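Local coordinates for protein mediator of RNA polymerase II transcription subunit 18 (PDB 3C0T) that serves as a subunit of Mediator, the coactivator complex that relays signals from gene-specific regulatory proteins to the RNA polymerase II machinery, at residues A[128-133]-A[168-173]. Residues are numbered along the deposited sequence; the frame is centred on the assembly and turned at random.
Sequences GLEYFF and HVYTHV
Tyr170 holds CG between its backbone N and carbonyl carbon (chi1 63°), and Glu130 sets CD anti to its CA (chi2 169°), running out extended. These torsions bring a phenol and a carboxylate together from strands that are not direct neighbours. The CA atoms of Glu130 and His168, the nearest pair, are still 9.4 Å apart. The two polar ends alone make the contact. Tyr170 OH donates a weak hydrogen bond to Glu130 OE2 at 3.2 Å. OE2 lies at the edge of the phenol ring, near its plane. The carboxylate is turned 73° from that ring, and the side chains meet at about a right angle. Glu130 CD is already 4.0 Å from Tyr170 OH, and the buried area is small. Within its own strand, Tyr170 places CD1 over the centre of the His168 ring, 3.7 Å above its plane.

The stronger partner of Glu130 OE2 is Arg139, through a salt bridge. This probably favours a charged carboxylate and leaves the phenol a secondary role. Arg139 belongs to strand 136-146, which lies between the two strands and pairs antiparallel with both. Its Thr137 touches both Glu130 and Tyr170. The contact therefore bridges second neighbours. Both polar ends point toward the middle of the chain. This places them on the inside of the curled antiparallel sheet, consistent with the barrel-like fold of the Med18 family (clan CYTH).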
loop_
_atom_site.group_PDB
_atom_site.type_symbol
_atom_site.label_atom_id
_atom_site.label_comp_id
_atom_site.label_asym_id
_atom_site.label_seq_id
_atom_site.Cartn_x
_atom_site.Cartn_y
_atom_site.Cartn_z
ATOM N N GLY A 128 0.776 -1.980 -9.732
ATOM C CA GLY A 128 0.234 -3.298 -9.469
ATOM C C GLY A 128 -1.157 -3.553 -10.004
ATOM O O GLY A 128 -1.703 -2.761 -10.784
ATOM N N LEU A 129 -1.723 -4.677 -9.568
ATOM C CA LEU A 129 -3.054 -5.102 -9.968
ATOM C C LEU A 129 -3.915 -5.294 -8.731
ATOM O O LEU A 129 -3.419 -5.636 -7.655
ATOM C CB LEU A 129 -2.981 -6.425 -10.745
ATOM C CG LEU A 129 -2.385 -6.351 -12.152
ATOM C CD1 LEU A 129 -2.139 -7.759 -12.707
ATOM C CD2 LEU A 129 -3.337 -5.571 -13.046
ATOM N N GLU A 130 -5.210 -5.076 -8.886
ATOM C CA GLU A 130 -6.111 -5.233 -7.766
ATOM C C GLU A 130 -7.268 -6.146 -8.145
ATOM O O GLU A 130 -7.881 -5.987 -9.203
ATOM C CB GLU A 130 -6.635 -3.873 -7.321
ATOM C CG GLU A 130 -6.919 -3.805 -5.844
ATOM C CD GLU A 130 -7.191 -2.391 -5.358
ATOM O OE1 GLU A 130 -8.209 -1.807 -5.791
ATOM O OE2 GLU A 130 -6.386 -1.872 -4.542
ATOM N N TYR A 131 -7.534 -7.119 -7.281
ATOM C CA TYR A 131 -8.618 -8.066 -7.478
ATOM C C TYR A 131 -9.597 -7.932 -6.311
ATOM O O TYR A 131 -9.324 -7.206 -5.356
ATOM C CB TYR A 131 -8.084 -9.494 -7.524
ATOM C CG TYR A 131 -7.242 -9.825 -8.732
ATOM C CD1 TYR A 131 -5.882 -9.501 -8.777
ATOM C CD2 TYR A 131 -7.796 -10.503 -9.820
ATOM C CE1 TYR A 131 -5.095 -9.855 -9.878
ATOM C CE2 TYR A 131 -7.019 -10.857 -10.922
ATOM C CZ TYR A 131 -5.672 -10.535 -10.940
ATOM O OH TYR A 131 -4.906 -10.930 -12.010
ATOM N N PHE A 132 -10.733 -8.627 -6.394
ATOM C CA PHE A 132 -11.749 -8.576 -5.341
ATOM C C PHE A 132 -12.434 -9.931 -5.212
ATOM O O PHE A 132 -12.606 -10.645 -6.201
ATOM C CB PHE A 132 -12.827 -7.524 -5.656
ATOM C CG PHE A 132 -12.299 -6.294 -6.341
ATOM C CD1 PHE A 132 -12.029 -6.304 -7.713
ATOM C CD2 PHE A 132 -12.009 -5.137 -5.608
ATOM C CE1 PHE A 132 -11.464 -5.173 -8.351
ATOM C CE2 PHE A 132 -11.445 -4.001 -6.232
ATOM C CZ PHE A 132 -11.171 -4.022 -7.603
ATOM N N PHE A 133 -12.822 -10.277 -3.989
ATOM C CA PHE A 133 -13.525 -11.527 -3.721
ATOM C C PHE A 133 -13.893 -11.590 -2.233
ATOM O O PHE A 133 -13.159 -11.071 -1.380
ATOM C CB PHE A 133 -12.658 -12.726 -4.115
ATOM C CG PHE A 133 -13.435 -13.858 -4.729
ATOM C CD1 PHE A 133 -14.175 -13.661 -5.895
ATOM C CD2 PHE A 133 -13.435 -15.124 -4.144
ATOM C CE1 PHE A 133 -14.908 -14.711 -6.475
ATOM C CE2 PHE A 133 -14.163 -16.184 -4.714
ATOM C CZ PHE A 133 -14.901 -15.969 -5.885
ATOM N N HIS A 168 -0.912 -7.979 -0.923
ATOM C CA HIS A 168 -1.592 -7.412 0.239
ATOM C C HIS A 168 -3.098 -7.658 0.157
ATOM O O HIS A 168 -3.764 -7.182 -0.765
ATOM C CB HIS A 168 -1.309 -5.906 0.309
ATOM C CG HIS A 168 -1.888 -5.224 1.512
ATOM N ND1 HIS A 168 -1.789 -3.864 1.712
ATOM C CD2 HIS A 168 -2.570 -5.709 2.576
ATOM C CE1 HIS A 168 -2.384 -3.541 2.846
ATOM N NE2 HIS A 168 -2.868 -4.641 3.389
ATOM N N VAL A 169 -3.627 -8.412 1.117
ATOM C CA VAL A 169 -5.056 -8.707 1.151
ATOM C C VAL A 169 -5.657 -7.950 2.329
ATOM O O VAL A 169 -5.157 -8.041 3.454
ATOM C CB VAL A 169 -5.319 -10.219 1.329
ATOM C CG1 VAL A 169 -6.817 -10.501 1.227
ATOM C CG2 VAL A 169 -4.555 -11.005 0.262
ATOM N N TYR A 170 -6.730 -7.209 2.083
ATOM C CA TYR A 170 -7.325 -6.428 3.151
ATOM C C TYR A 170 -8.793 -6.101 2.957
ATOM O O TYR A 170 -9.359 -6.280 1.879
ATOM C CB TYR A 170 -6.569 -5.101 3.314
ATOM C CG TYR A 170 -6.635 -4.209 2.085
ATOM C CD1 TYR A 170 -5.770 -4.401 1.006
ATOM C CD2 TYR A 170 -7.601 -3.205 1.978
ATOM C CE1 TYR A 170 -5.867 -3.616 -0.152
ATOM C CE2 TYR A 170 -7.709 -2.422 0.828
ATOM C CZ TYR A 170 -6.840 -2.635 -0.236
ATOM O OH TYR A 170 -6.970 -1.889 -1.397
ATOM N N THR A 171 -9.394 -5.619 4.037
ATOM C CA THR A 171 -10.770 -5.186 4.031
ATOM C C THR A 171 -10.876 -4.141 5.131
ATOM O O THR A 171 -10.095 -4.157 6.087
ATOM C CB THR A 171 -11.747 -6.340 4.288
ATOM O OG1 THR A 171 -13.081 -5.859 4.091
ATOM C CG2 THR A 171 -11.598 -6.885 5.700
ATOM N N HIS A 172 -11.815 -3.216 4.985
ATOM C CA HIS A 172 -11.990 -2.158 5.969
ATOM C C HIS A 172 -13.305 -2.268 6.737
ATOM O O HIS A 172 -14.350 -2.599 6.168
ATOM C CB HIS A 172 -11.938 -0.788 5.289
ATOM C CG HIS A 172 -10.606 -0.450 4.699
ATOM N ND1 HIS A 172 -9.460 -0.340 5.459
ATOM C CD2 HIS A 172 -10.239 -0.177 3.423
ATOM C CE1 HIS A 172 -8.446 -0.013 4.677
ATOM N NE2 HIS A 172 -8.891 0.092 3.439
ATOM N N VAL A 173 -13.238 -1.983 8.034
ATOM C CA VAL A 173 -14.408 -1.995 8.903
ATOM C C VAL A 173 -14.513 -0.600 9.517
ATOM O O VAL A 173 -13.643 -0.174 10.279
ATOM C CB VAL A 173 -14.271 -3.044 10.025
ATOM C CG1 VAL A 173 -15.485 -2.973 10.945
ATOM C CG2 VAL A 173 -14.148 -4.444 9.416
#